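PDB 3RNL: sulfotransferase from Alicyclobacillus acidocaldarius subsp. acidocaldarius, which probably transfers sulfo groups from a donor to an acceptor substrate and binds magnesium ions. Local coordinates for residues A7-F11 against R84-E88; Y35-K39 against L76-V80; A42-I47 against I67-Y73; F92-Y96 against E156-Y160. All blocks are in the same frame, centred on the assembly; numbering follows the deposited sequence. Where two conformers were deposited one is given.

Contact 1: A7-F11 against R84-E88; sequences ARPNF and RAVGE
The central parallel sheet of this sulfotransferase takes shape where N10 and F11, leading into strand 11-13, come up against A85, V86 and G87 of strand 85-89. The carbonyl of V86 is gripped twice: N10 N donates to V86 O at 2.8 Å within the carbonyl plane, and F11 N reaches V86 O at 3.1 Å from a direction tilted out of it. The amide of N10 adds what the irregular backbone cannot. Its CG sits between the backbone N and carbonyl carbon (chi1 59°), which swings the amide along the strand. OD1 of N10 then receives V86 N at 2.9 Å, almost straight at 176°, while N10 ND2 donates a hydrogen bond to R84 O at 2.9 Å with both planar groups aligned on the bond. A leucine at N10 would probably leave R84 O and V86 N without these mates, freeing the strand's entry to shift. Next to it, the F11 ring lies flat over G87, whose CA stands 3.5 Å from the ring centroid in a CH-pi contact; any side chain on G87 would run into F11 CZ, and glycine alone lets the ring settle there. F11 CE2 also packs on A85 CB at 3.8 Å. Parallel strands in the order 2-3-1-4-5, with strand 11-13 in the middle leading on to helix 21-29, mark the sulfotransferase and nucleotide-kinase branch of the P-loop fold.

Contact 2: Y35-K39 against L76-V80; sequences YIPPK and LFDGV
Residues 76-80 include a type I beta turn from F77 to V80, with V80 N bonded to F77 O at 3.1 Å, and residues 35-39 pass across it, P37 CA lying 6.1 Å from L76 CA. Y35 has its CG anti to the backbone N (chi1 -178°), which lays one ring face against the G79-V80 peptide and brings Y35 CD2 to 3.5 Å from V80 CG2. Glycine suits position 79, since a CB would collide with the Y35 hydroxyl. One water joins the two segments: it lies 2.5 Å from Y35 OH, donates to L76 O at 2.6 Å and accepts from G79 N at 2.9 Å, so backbone groups of L76 and G79 are tied to the tyrosine through water. The rigid ring of P37 places its CB 3.3 Å from L76 O, and its CG meets the F77 ring. K39 CB rests on L76 CD2 at 3.8 Å, while its NZ leaves to bond Y65 O. Strand 34-35, at one edge of the sheet, pairs with strand 85-89 through the backbone of Y35; the turn follows helix 70-75, and its F77 packs on V86 and edge-to-face on Y73 of the helix.

Contact 3: A42-I47 against I67-Y73; sequences AHFFSI and IRDEDAY
F44 and Y73 form the apolar heart of this contact, an offset stack with ring centroids 4.6 Å apart and planes only 13° from parallel. In each residue CG is anti to the backbone N (chi1 176° in F44, -178° in Y73), and the two side chains thus reach for one another. The slip between the rings sets F44 CB 3.4 Å from Y73 CD1 and carries Y73 CB over the F44 face. F45 completes an aromatic cluster: its ring stands nearly at right angles to that of Y73 and brings CE2 to 3.8 Å from Y73 CZ. A42, small enough to fit, tucks its CB at the Y73 edge and against I67. F44 CE1 touches the start of the helix at E70 CA, 3.7 Å away. Toward the rim, I47 CD1 packs on the aliphatic R68 CG at 3.8 Å and reaches over one face of the guanidinium. At the polar edge, I67 N donates to A42 O at 2.9 Å, nearly straight and on a lone pair, whereas the buried I67 O has no hydrogen-bond partner and faces carbon: the F44 CA, CB and ring edge and I47 CG1. D69 N-caps the helix, its OD2 accepting from A72 N. Helix 70-75 is thus fastened to loop 42-47; Y73 OH continues to E88 on strand 85-89, and F45 packs against helix 99-106.

Contact 4: F92-Y96 against E156-Y160; sequences FYLFY and EPLWY
E156 OE2, 3.6 Å from F92 CE2, accepts a hydrogen bond from L158 N at 3.2 Å from above its carboxylate plane and makes a weak one with a glycerol, probably from the crystallisation liquor, while OE1 forms a salt bridge with R135. P157 CB sits over one face of F92, 3.8 Å from the ring centroid and 22° off the normal, a CH-pi contact for which proline's rigid ring is well suited. F92 CG is anti to the carbonyl carbon (chi1 -61°), which directs the ring to P157 and places F92 CZ 3.4 Å from L158 N. An alanine at F92 would probably open a gap beside P157 CB and leave residues 156-158 less firmly packed. F95 CZ arrives at the edge of the Y160 ring, 3.7 Å from CD2. Y96 crosses P157 at about a right angle, bringing CZ to 3.7 Å from the proline CG. A water lying 2.7 Å from Y96 OH and 3.1 Å from Y160 OH links the two tyrosines. Across these loops, then, ring shape does the fitting, with polar linkage left to one water, and the E156 carboxylate keeps its charge paired with R135.

In the fold
Three of the contacts are nested: contact 3 lies within the loop closed by contact 2, and that within the loop of contact 1; contact 4 follows in series. Centres of contacts 1 and 2 are about 9 Å apart, joined by backbone bonds of Y35 to A85 and G87, where strand 34-35 pairs with strand 85-89. The centre of contact 3 lies about 14 Å from that of contact 2 and about 16 Å from that of contact 4, to which H43 NE2 connects by a probable hydrogen bond to F92 N. E88 gathers three contacts, its OE2 meeting Y73 OH and Y93 OH. Helix 70-75 and the loops after strands 34-35 and 85-89 are tied together through E88 and H43.

Contact 1: A7-F11 against R84-E88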
loop_
_atom_site.group_PDB
_atom_site.type_symbol
_atom_site.label_atom_id
_atom_site.label_comp_id
_atom_site.label_asym_id
_atom_site.label_seq_id
_atom_site.Cartn_x
_atom_site.Cartn_y
_atom_site.Cartn_z
ATOM N N ALA A 7 22.583 -9.658 -0.583
ATOM C CA ALA A 7 21.361 -9.154 -1.212
ATOM C C ALA A 7 20.520 -8.306 -0.266
ATOM O O ALA A 7 20.289 -8.681 0.880
ATOM C CB ALA A 7 20.528 -10.303 -1.750
ATOM N N ARG A 8 20.079 -7.147 -0.746
ATOM C CA ARG A 8 19.226 -6.283 0.052
ATOM C C ARG A 8 18.270 -5.503 -0.847
ATOM O O ARG A 8 18.544 -5.331 -2.043
ATOM C CB ARG A 8 20.066 -5.363 0.938
ATOM C CG ARG A 8 21.197 -4.689 0.218
ATOM C CD ARG A 8 20.677 -3.522 -0.584
ATOM N NE ARG A 8 21.473 -2.317 -0.380
ATOM C CZ ARG A 8 21.035 -1.096 -0.653
ATOM N NH1 ARG A 8 19.807 -0.930 -1.125
ATOM N NH2 ARG A 8 21.818 -0.044 -0.443
ATOM N N PRO A 9 17.137 -5.064 -0.291
ATOM C CA PRO A 9 16.140 -4.347 -1.097
ATOM C C PRO A 9 16.603 -2.942 -1.458
ATOM O O PRO A 9 17.288 -2.273 -0.669
ATOM C CB PRO A 9 14.924 -4.294 -0.184
ATOM C CG PRO A 9 15.514 -4.311 1.213
ATOM C CD PRO A 9 16.717 -5.216 1.115
ATOM N N ASN A 10 16.423 -2.574 -2.711
ATOM C CA ASN A 10 16.513 -1.175 -3.119
ATOM C C ASN A 10 15.228 -0.435 -3.503
ATOM O O ASN A 10 15.299 0.698 -3.987
ATOM C CB ASN A 10 17.642 -0.966 -4.109
ATOM C CG ASN A 10 17.470 -1.804 -5.341
ATOM O OD1 ASN A 10 16.366 -2.215 -5.661
ATOM N ND2 ASN A 10 18.569 -2.071 -6.036
ATOM N N PHE A 11 14.086 -1.108 -3.417
ATOM C CA PHE A 11 12.809 -0.419 -3.589
ATOM C C PHE A 11 11.744 -1.075 -2.730
ATOM O O PHE A 11 11.903 -2.230 -2.299
ATOM C CB PHE A 11 12.396 -0.309 -5.078
ATOM C CG PHE A 11 11.841 -1.582 -5.688
ATOM C CD1 PHE A 11 10.468 -1.801 -5.749
ATOM C CD2 PHE A 11 12.697 -2.516 -6.273
ATOM C CE1 PHE A 11 9.944 -2.970 -6.340
ATOM C CE2 PHE A 11 12.194 -3.678 -6.868
ATOM C CZ PHE A 11 10.809 -3.905 -6.904
ATOM N N ARG A 84 18.962 -6.323 -10.697
ATOM C CA ARG A 84 19.398 -4.987 -10.302
ATOM C C ARG A 84 18.421 -4.343 -9.329
ATOM O O ARG A 84 18.832 -3.623 -8.419
ATOM C CB ARG A 84 19.583 -4.084 -11.530
ATOM C CG ARG A 84 20.864 -4.357 -12.307
ATOM C CD ARG A 84 20.986 -3.435 -13.519
ATOM N NE ARG A 84 20.715 -2.039 -13.181
ATOM C CZ ARG A 84 21.649 -1.137 -12.897
ATOM N NH1 ARG A 84 22.933 -1.473 -12.911
ATOM N NH2 ARG A 84 21.299 0.108 -12.602
ATOM N N ALA A 85 17.129 -4.606 -9.524
ATOM C CA ALA A 85 16.088 -4.034 -8.681
ATOM C C ALA A 85 15.545 -5.116 -7.758
ATOM O O ALA A 85 15.110 -6.168 -8.227
ATOM C CB ALA A 85 14.960 -3.463 -9.534
ATOM N N VAL A 86 15.571 -4.855 -6.453
ATOM C CA VAL A 86 15.175 -5.837 -5.451
ATOM C C VAL A 86 14.180 -5.169 -4.521
ATOM O O VAL A 86 14.494 -4.164 -3.884
ATOM C CB VAL A 86 16.411 -6.341 -4.635
ATOM C CG1 VAL A 86 15.972 -7.313 -3.526
ATOM C CG2 VAL A 86 17.411 -7.038 -5.558
ATOM N N GLY A 87 13.005 -5.760 -4.341
ATOM C CA GLY A 87 11.991 -4.997 -3.638
ATOM C C GLY A 87 11.167 -5.822 -2.692
ATOM O O GLY A 87 11.302 -7.035 -2.625
ATOM N N GLU A 88 10.393 -5.132 -1.860
ATOM C CA GLU A 88 9.615 -5.800 -0.837
ATOM C C GLU A 88 8.324 -5.028 -0.681
ATOM O O GLU A 88 8.329 -3.801 -0.765
ATOM C CB GLU A 88 10.390 -5.819 0.490
ATOM C CG GLU A 88 9.734 -6.671 1.584
ATOM C CD GLU A 88 9.060 -5.814 2.653
ATOM O OE1 GLU A 88 7.841 -5.990 2.883
ATOM O OE2 GLU A 88 9.756 -4.964 3.266
#

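Contact 2: Y35-K39 against L76-V80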
loop_
_atom_site.group_PDB
_atom_site.type_symbol
_atom_site.label_atom_id
_atom_site.label_comp_id
_atom_site.label_asym_id
_atom_site.label_seq_id
_atom_site.Cartn_x
_atom_site.Cartn_y
_atom_site.Cartn_z
ATOM N N TYR A 35 13.704 -8.595 -8.611
ATOM C CA TYR A 35 13.380 -9.676 -7.679
ATOM C C TYR A 35 12.527 -9.153 -6.537
ATOM O O TYR A 35 12.868 -8.145 -5.932
ATOM C CB TYR A 35 14.638 -10.309 -7.073
ATOM C CG TYR A 35 14.282 -11.460 -6.157
ATOM C CD1 TYR A 35 14.084 -12.737 -6.676
ATOM C CD2 TYR A 35 14.102 -11.268 -4.792
ATOM C CE1 TYR A 35 13.735 -13.797 -5.864
ATOM C CE2 TYR A 35 13.755 -12.336 -3.964
ATOM C CZ TYR A 35 13.571 -13.592 -4.514
ATOM O OH TYR A 35 13.209 -14.660 -3.725
ATOM N N ILE A 36 11.365 -9.760 -6.343
ATOM C CA ILE A 36 10.519 -9.551 -5.171
ATOM C C ILE A 36 10.275 -10.874 -4.449
ATOM O O ILE A 36 9.851 -11.833 -5.100
ATOM C CB ILE A 36 9.195 -8.864 -5.519
ATOM C CG1 ILE A 36 9.465 -7.521 -6.203
ATOM C CG2 ILE A 36 8.376 -8.653 -4.246
ATOM C CD1 ILE A 36 8.206 -6.889 -6.746
ATOM N N PRO A 37 10.631 -10.983 -3.160
ATOM C CA PRO A 37 10.426 -12.280 -2.501
ATOM C C PRO A 37 8.957 -12.685 -2.422
ATOM O O PRO A 37 8.083 -11.834 -2.489
ATOM C CB PRO A 37 10.987 -12.061 -1.087
ATOM C CG PRO A 37 10.976 -10.598 -0.879
ATOM C CD PRO A 37 11.173 -9.967 -2.240
ATOM N N PRO A 38 8.690 -13.999 -2.303
ATOM C CA PRO A 38 7.301 -14.471 -2.207
ATOM C C PRO A 38 6.589 -13.994 -0.931
ATOM O O PRO A 38 5.369 -14.096 -0.830
ATOM C CB PRO A 38 7.423 -16.007 -2.290
ATOM C CG PRO A 38 8.862 -16.314 -1.956
ATOM C CD PRO A 38 9.665 -15.100 -2.384
ATOM N N LYS A 39 7.346 -13.485 0.034
ATOM C CA LYS A 39 6.769 -12.980 1.280
ATOM C C LYS A 39 6.207 -11.573 1.116
ATOM O O LYS A 39 6.935 -10.654 0.760
ATOM C CB LYS A 39 7.839 -12.969 2.376
ATOM C CG LYS A 39 7.394 -12.347 3.692
ATOM C CD LYS A 39 6.320 -13.183 4.341
ATOM C CE LYS A 39 5.900 -12.552 5.655
ATOM N NZ LYS A 39 4.933 -13.446 6.354
ATOM N N LEU A 76 14.906 -12.880 3.600
ATOM C CA LEU A 76 13.883 -12.831 2.548
ATOM C C LEU A 76 14.521 -12.683 1.176
ATOM O O LEU A 76 13.910 -13.001 0.154
ATOM C CB LEU A 76 12.951 -11.642 2.758
ATOM C CG LEU A 76 12.042 -11.749 3.973
ATOM C CD1 LEU A 76 11.079 -10.552 3.992
ATOM C CD2 LEU A 76 11.275 -13.082 3.960
ATOM N N PHE A 77 15.728 -12.131 1.160
ATOM C CA PHE A 77 16.393 -11.800 -0.096
ATOM C C PHE A 77 17.377 -12.862 -0.568
ATOM O O PHE A 77 18.110 -12.657 -1.535
ATOM C CB PHE A 77 16.973 -10.387 -0.016
ATOM C CG PHE A 77 15.944 -9.387 0.421
ATOM C CD1 PHE A 77 14.996 -8.916 -0.483
ATOM C CD2 PHE A 77 15.844 -9.010 1.751
ATOM C CE1 PHE A 77 14.003 -8.045 -0.079
ATOM C CE2 PHE A 77 14.855 -8.129 2.162
ATOM C CZ PHE A 77 13.929 -7.646 1.244
ATOM N N ASP A 78 17.412 -13.984 0.143
ATOM C CA ASP A 78 18.345 -15.059 -0.211
ATOM C C ASP A 78 18.196 -15.542 -1.662
ATOM O O ASP A 78 19.152 -16.033 -2.254
ATOM C CB ASP A 78 18.206 -16.242 0.756
ATOM C CG ASP A 78 18.874 -15.981 2.100
ATOM O OD1 ASP A 78 19.629 -14.987 2.220
ATOM O OD2 ASP A 78 18.654 -16.778 3.036
ATOM N N GLY A 79 17.001 -15.396 -2.229
ATOM C CA GLY A 79 16.742 -15.868 -3.579
ATOM C C GLY A 79 17.185 -14.944 -4.702
ATOM O O GLY A 79 17.103 -15.309 -5.878
ATOM N N VAL A 80 17.645 -13.742 -4.356
ATOM C CA VAL A 80 18.168 -12.832 -5.371
ATOM C C VAL A 80 19.369 -13.448 -6.080
ATOM O O VAL A 80 20.267 -13.988 -5.427
ATOM C CB VAL A 80 18.648 -11.500 -4.740
ATOM C CG1 VAL A 80 19.402 -10.657 -5.776
ATOM C CG2 VAL A 80 17.484 -10.717 -4.147
HETATM O O HOH W 1 14.199 -14.975 -1.441
#

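Contact 3: A42-I47 against I67-Y73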
loop_
_atom_site.group_PDB
_atom_site.type_symbol
_atom_site.label_atom_id
_atom_site.label_comp_id
_atom_site.label_asym_id
_atom_site.label_seq_id
_atom_site.Cartn_x
_atom_site.Cartn_y
_atom_site.Cartn_z
ATOM N N ALA A 42 5.490 -8.449 5.346
ATOM C CA ALA A 42 6.452 -8.574 6.438
ATOM C C ALA A 42 6.338 -7.415 7.433
ATOM O O ALA A 42 6.455 -7.615 8.647
ATOM C CB ALA A 42 7.897 -8.678 5.885
ATOM N N HIS A 43 6.128 -6.206 6.904
ATOM C CA HIS A 43 5.986 -4.981 7.707
ATOM C C HIS A 43 7.157 -4.696 8.645
ATOM O O HIS A 43 6.997 -4.015 9.661
ATOM C CB HIS A 43 4.651 -4.956 8.478
ATOM C CG HIS A 43 3.478 -4.666 7.596
ATOM N ND1 HIS A 43 2.727 -5.664 7.009
ATOM C CD2 HIS A 43 2.978 -3.495 7.129
ATOM C CE1 HIS A 43 1.792 -5.118 6.246
ATOM N NE2 HIS A 43 1.914 -3.804 6.312
ATOM N N PHE A 44 8.341 -5.176 8.280
ATOM C CA PHE A 44 9.518 -4.994 9.133
ATOM C C PHE A 44 9.748 -3.529 9.544
ATOM O O PHE A 44 10.027 -3.227 10.720
ATOM C CB PHE A 44 10.757 -5.569 8.434
ATOM C CG PHE A 44 12.039 -5.337 9.180
ATOM C CD1 PHE A 44 12.328 -6.066 10.329
ATOM C CD2 PHE A 44 12.951 -4.399 8.736
ATOM C CE1 PHE A 44 13.506 -5.855 11.029
ATOM C CE2 PHE A 44 14.134 -4.187 9.420
ATOM C CZ PHE A 44 14.413 -4.922 10.570
ATOM N N PHE A 45 9.646 -2.615 8.585
ATOM C CA PHE A 45 9.938 -1.203 8.873
ATOM C C PHE A 45 8.822 -0.479 9.626
ATOM O O PHE A 45 8.987 0.677 10.016
ATOM C CB PHE A 45 10.322 -0.466 7.580
ATOM C CG PHE A 45 11.651 -0.910 7.034
ATOM C CD1 PHE A 45 12.822 -0.536 7.676
ATOM C CD2 PHE A 45 11.728 -1.739 5.925
ATOM C CE1 PHE A 45 14.066 -0.949 7.196
ATOM C CE2 PHE A 45 12.961 -2.172 5.453
ATOM C CZ PHE A 45 14.130 -1.774 6.094
ATOM N N SER A 46 7.664 -1.131 9.759
ATOM C CA SER A 46 6.552 -0.588 10.546
ATOM C C SER A 46 6.414 -1.078 11.988
ATOM O O SER A 46 5.654 -0.508 12.764
ATOM C CB SER A 46 5.235 -0.845 9.797
ATOM O OG SER A 46 5.232 -0.074 8.603
ATOM N N ILE A 47 7.152 -2.119 12.354
ATOM C CA ILE A 47 6.887 -2.803 13.635
ATOM C C ILE A 47 6.863 -1.855 14.843
ATOM O O ILE A 47 5.989 -1.962 15.706
ATOM C CB ILE A 47 7.886 -3.954 13.901
ATOM C CG1 ILE A 47 7.893 -4.962 12.747
ATOM C CG2 ILE A 47 7.585 -4.646 15.240
ATOM C CD1 ILE A 47 6.559 -5.586 12.439
ATOM N N ILE A 67 7.414 -9.920 10.191
ATOM C CA ILE A 67 8.805 -10.243 10.470
ATOM C C ILE A 67 9.422 -9.101 11.260
ATOM O O ILE A 67 9.445 -7.963 10.801
ATOM C CB ILE A 67 9.583 -10.509 9.182
ATOM C CG1 ILE A 67 9.009 -11.775 8.522
ATOM C CG2 ILE A 67 11.079 -10.705 9.496
ATOM C CD1 ILE A 67 9.675 -12.172 7.238
ATOM N N ARG A 68 9.764 -9.390 12.508
ATOM C CA ARG A 68 10.324 -8.388 13.406
ATOM C C ARG A 68 11.824 -8.434 13.639
ATOM O O ARG A 68 12.387 -7.509 14.223
ATOM C CB ARG A 68 9.584 -8.492 14.736
ATOM C CG ARG A 68 8.074 -8.449 14.506
ATOM C CD ARG A 68 7.266 -8.814 15.743
ATOM N NE ARG A 68 5.850 -8.830 15.395
ATOM C CZ ARG A 68 4.919 -8.060 15.946
ATOM N NH1 ARG A 68 5.236 -7.208 16.916
ATOM N NH2 ARG A 68 3.660 -8.158 15.529
ATOM N N ASP A 69 12.469 -9.474 13.129
ATOM C CA ASP A 69 13.884 -9.711 13.385
ATOM C C ASP A 69 14.671 -9.340 12.146
ATOM O O ASP A 69 14.337 -9.761 11.043
ATOM C CB ASP A 69 14.110 -11.183 13.730
ATOM C CG ASP A 69 15.587 -11.549 13.821
ATOM O OD1 ASP A 69 16.253 -11.122 14.788
ATOM O OD2 ASP A 69 16.080 -12.280 12.934
ATOM N N GLU A 70 15.721 -8.551 12.327
ATOM C CA GLU A 70 16.489 -8.068 11.195
ATOM C C GLU A 70 17.122 -9.200 10.388
ATOM O O GLU A 70 17.171 -9.130 9.165
ATOM C CB GLU A 70 17.557 -7.079 11.666
ATOM C CG GLU A 70 18.412 -6.506 10.561
ATOM C CD GLU A 70 19.428 -5.521 11.097
ATOM O OE1 GLU A 70 19.511 -5.369 12.337
ATOM O OE2 GLU A 70 20.143 -4.898 10.285
ATOM N N ASP A 71 17.631 -10.225 11.067
ATOM C CA ASP A 71 18.264 -11.339 10.369
ATOM C C ASP A 71 17.245 -12.090 9.507
ATOM O O ASP A 71 17.533 -12.445 8.362
ATOM C CB ASP A 71 18.922 -12.312 11.354
ATOM C CG ASP A 71 20.130 -11.707 12.062
ATOM O OD1 ASP A 71 20.711 -10.733 11.535
ATOM O OD2 ASP A 71 20.504 -12.212 13.144
ATOM N N ALA A 72 16.058 -12.322 10.064
ATOM C CA ALA A 72 14.995 -13.006 9.329
ATOM C C ALA A 72 14.565 -12.143 8.150
ATOM O O ALA A 72 14.284 -12.642 7.053
ATOM C CB ALA A 72 13.815 -13.288 10.234
ATOM N N TYR A 73 14.524 -10.835 8.363
ATOM C CA TYR A 73 14.149 -9.955 7.259
ATOM C C TYR A 73 15.163 -10.056 6.121
ATOM O O TYR A 73 14.794 -10.178 4.946
ATOM C CB TYR A 73 13.999 -8.499 7.733
ATOM C CG TYR A 73 13.558 -7.580 6.624
ATOM C CD1 TYR A 73 12.255 -7.614 6.146
ATOM C CD2 TYR A 73 14.453 -6.696 6.038
ATOM C CE1 TYR A 73 11.853 -6.777 5.104
ATOM C CE2 TYR A 73 14.058 -5.859 5.009
ATOM C CZ TYR A 73 12.762 -5.905 4.550
ATOM O OH TYR A 73 12.378 -5.077 3.517
#

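Contact 4: F92-Y96 against E156-Y160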
loop_
_atom_site.group_PDB
_atom_site.type_symbol
_atom_site.label_atom_id
_atom_site.label_comp_id
_atom_site.label_asym_id
_atom_site.label_seq_id
_atom_site.Cartn_x
_atom_site.Cartn_y
_atom_site.Cartn_z
ATOM N N PHE A 92 0.770 -1.625 4.605
ATOM C CA PHE A 92 0.618 -0.586 5.611
ATOM C C PHE A 92 1.899 0.224 5.876
ATOM O O PHE A 92 1.951 1.046 6.783
ATOM C CB PHE A 92 -0.035 -1.125 6.893
ATOM C CG PHE A 92 -1.415 -1.679 6.654
ATOM C CD1 PHE A 92 -2.458 -0.834 6.294
ATOM C CD2 PHE A 92 -1.667 -3.038 6.760
ATOM C CE1 PHE A 92 -3.749 -1.347 6.063
ATOM C CE2 PHE A 92 -2.945 -3.547 6.528
ATOM C CZ PHE A 92 -3.983 -2.695 6.175
ATOM N N TYR A 93 2.942 -0.041 5.097
ATOM C CA TYR A 93 4.124 0.823 5.151
ATOM C C TYR A 93 3.742 2.298 4.947
ATOM O O TYR A 93 4.312 3.189 5.569
ATOM C CB TYR A 93 5.111 0.393 4.070
ATOM C CG TYR A 93 6.046 -0.745 4.430
ATOM C CD1 TYR A 93 6.270 -1.114 5.749
ATOM C CD2 TYR A 93 6.754 -1.410 3.434
ATOM C CE1 TYR A 93 7.161 -2.136 6.073
ATOM C CE2 TYR A 93 7.644 -2.434 3.744
ATOM C CZ TYR A 93 7.847 -2.778 5.063
ATOM O OH TYR A 93 8.727 -3.780 5.367
ATOM N N LEU A 94 2.772 2.556 4.078
ATOM C CA LEU A 94 2.364 3.938 3.793
ATOM C C LEU A 94 1.672 4.550 5.017
ATOM O O LEU A 94 1.843 5.732 5.354
ATOM C CB LEU A 94 1.414 3.932 2.588
ATOM C CG LEU A 94 0.901 5.326 2.187
ATOM C CD1 LEU A 94 2.062 6.264 1.767
ATOM C CD2 LEU A 94 -0.142 5.220 1.062
ATOM N N PHE A 95 0.915 3.714 5.715
ATOM C CA PHE A 95 0.058 4.173 6.802
ATOM C C PHE A 95 0.808 4.466 8.105
ATOM O O PHE A 95 0.526 5.466 8.770
ATOM C CB PHE A 95 -1.033 3.123 7.061
ATOM C CG PHE A 95 -1.904 3.431 8.262
ATOM C CD1 PHE A 95 -2.871 4.422 8.195
ATOM C CD2 PHE A 95 -1.753 2.726 9.451
ATOM C CE1 PHE A 95 -3.685 4.705 9.295
ATOM C CE2 PHE A 95 -2.552 3.011 10.558
ATOM C CZ PHE A 95 -3.513 4.001 10.478
ATOM N N TYR A 96 1.749 3.609 8.480
ATOM C CA TYR A 96 2.425 3.778 9.775
ATOM C C TYR A 96 3.475 4.884 9.662
ATOM O O TYR A 96 4.350 4.834 8.795
ATOM C CB TYR A 96 3.038 2.451 10.237
ATOM C CG TYR A 96 1.976 1.524 10.794
ATOM C CD1 TYR A 96 1.303 1.846 11.973
ATOM C CD2 TYR A 96 1.617 0.363 10.130
ATOM C CE1 TYR A 96 0.311 1.012 12.482
ATOM C CE2 TYR A 96 0.633 -0.484 10.637
ATOM C CZ TYR A 96 -0.012 -0.149 11.811
ATOM O OH TYR A 96 -1.002 -0.975 12.322
ATOM N N GLU A 156 -6.419 -4.413 13.601
ATOM C CA GLU A 156 -5.467 -4.114 12.531
ATOM C C GLU A 156 -6.031 -3.087 11.535
ATOM O O GLU A 156 -7.248 -2.857 11.472
ATOM C CB GLU A 156 -5.033 -5.395 11.823
ATOM C CG GLU A 156 -6.074 -5.969 10.907
ATOM C CD GLU A 156 -5.463 -6.384 9.576
ATOM O OE1 GLU A 156 -5.605 -7.571 9.216
ATOM O OE2 GLU A 156 -4.843 -5.516 8.908
ATOM N N PRO A 157 -5.143 -2.421 10.784
ATOM C CA PRO A 157 -5.573 -1.279 9.961
ATOM C C PRO A 157 -6.479 -1.638 8.788
ATOM O O PRO A 157 -7.068 -0.722 8.218
ATOM C CB PRO A 157 -4.261 -0.636 9.470
ATOM C CG PRO A 157 -3.176 -1.281 10.252
ATOM C CD PRO A 157 -3.679 -2.587 10.789
ATOM N N LEU A 158 -6.596 -2.911 8.416
ATOM C CA LEU A 158 -7.563 -3.262 7.368
ATOM C C LEU A 158 -8.955 -2.768 7.755
ATOM O O LEU A 158 -9.770 -2.423 6.895
ATOM C CB LEU A 158 -7.583 -4.773 7.109
ATOM C CG LEU A 158 -8.437 -5.254 5.920
ATOM C CD1 LEU A 158 -8.085 -4.511 4.621
ATOM C CD2 LEU A 158 -8.278 -6.759 5.734
ATOM N N TRP A 159 -9.215 -2.724 9.058
ATOM C CA TRP A 159 -10.502 -2.257 9.550
ATOM C C TRP A 159 -10.647 -0.734 9.518
ATOM O O TRP A 159 -11.754 -0.228 9.754
ATOM C CB TRP A 159 -10.738 -2.717 10.992
ATOM C CG TRP A 159 -10.714 -4.196 11.236
ATOM C CD1 TRP A 159 -9.619 -4.964 11.555
ATOM C CD2 TRP A 159 -11.845 -5.079 11.273
ATOM N NE1 TRP A 159 -10.001 -6.273 11.759
ATOM C CE2 TRP A 159 -11.359 -6.371 11.588
ATOM C CE3 TRP A 159 -13.214 -4.907 11.058
ATOM C CZ2 TRP A 159 -12.198 -7.482 11.696
ATOM C CZ3 TRP A 159 -14.057 -6.019 11.173
ATOM C CH2 TRP A 159 -13.543 -7.287 11.481
ATOM N N TYR A 160 -9.584 0.027 9.235
ATOM C CA TYR A 160 -9.787 1.454 9.441
ATOM C C TYR A 160 -10.106 2.020 8.070
ATOM O O TYR A 160 -9.232 2.534 7.358
ATOM C CB TYR A 160 -8.457 2.101 9.880
ATOM C CG TYR A 160 -7.768 1.562 11.131
ATOM C CD1 TYR A 160 -8.378 0.641 11.976
ATOM C CD2 TYR A 160 -6.488 1.998 11.458
ATOM C CE1 TYR A 160 -7.706 0.160 13.115
ATOM C CE2 TYR A 160 -5.822 1.532 12.575
ATOM C CZ TYR A 160 -6.426 0.614 13.395
ATOM O OH TYR A 160 -5.723 0.167 14.503
HETATM O O HOH W 2 -2.642 0.165 14.151
#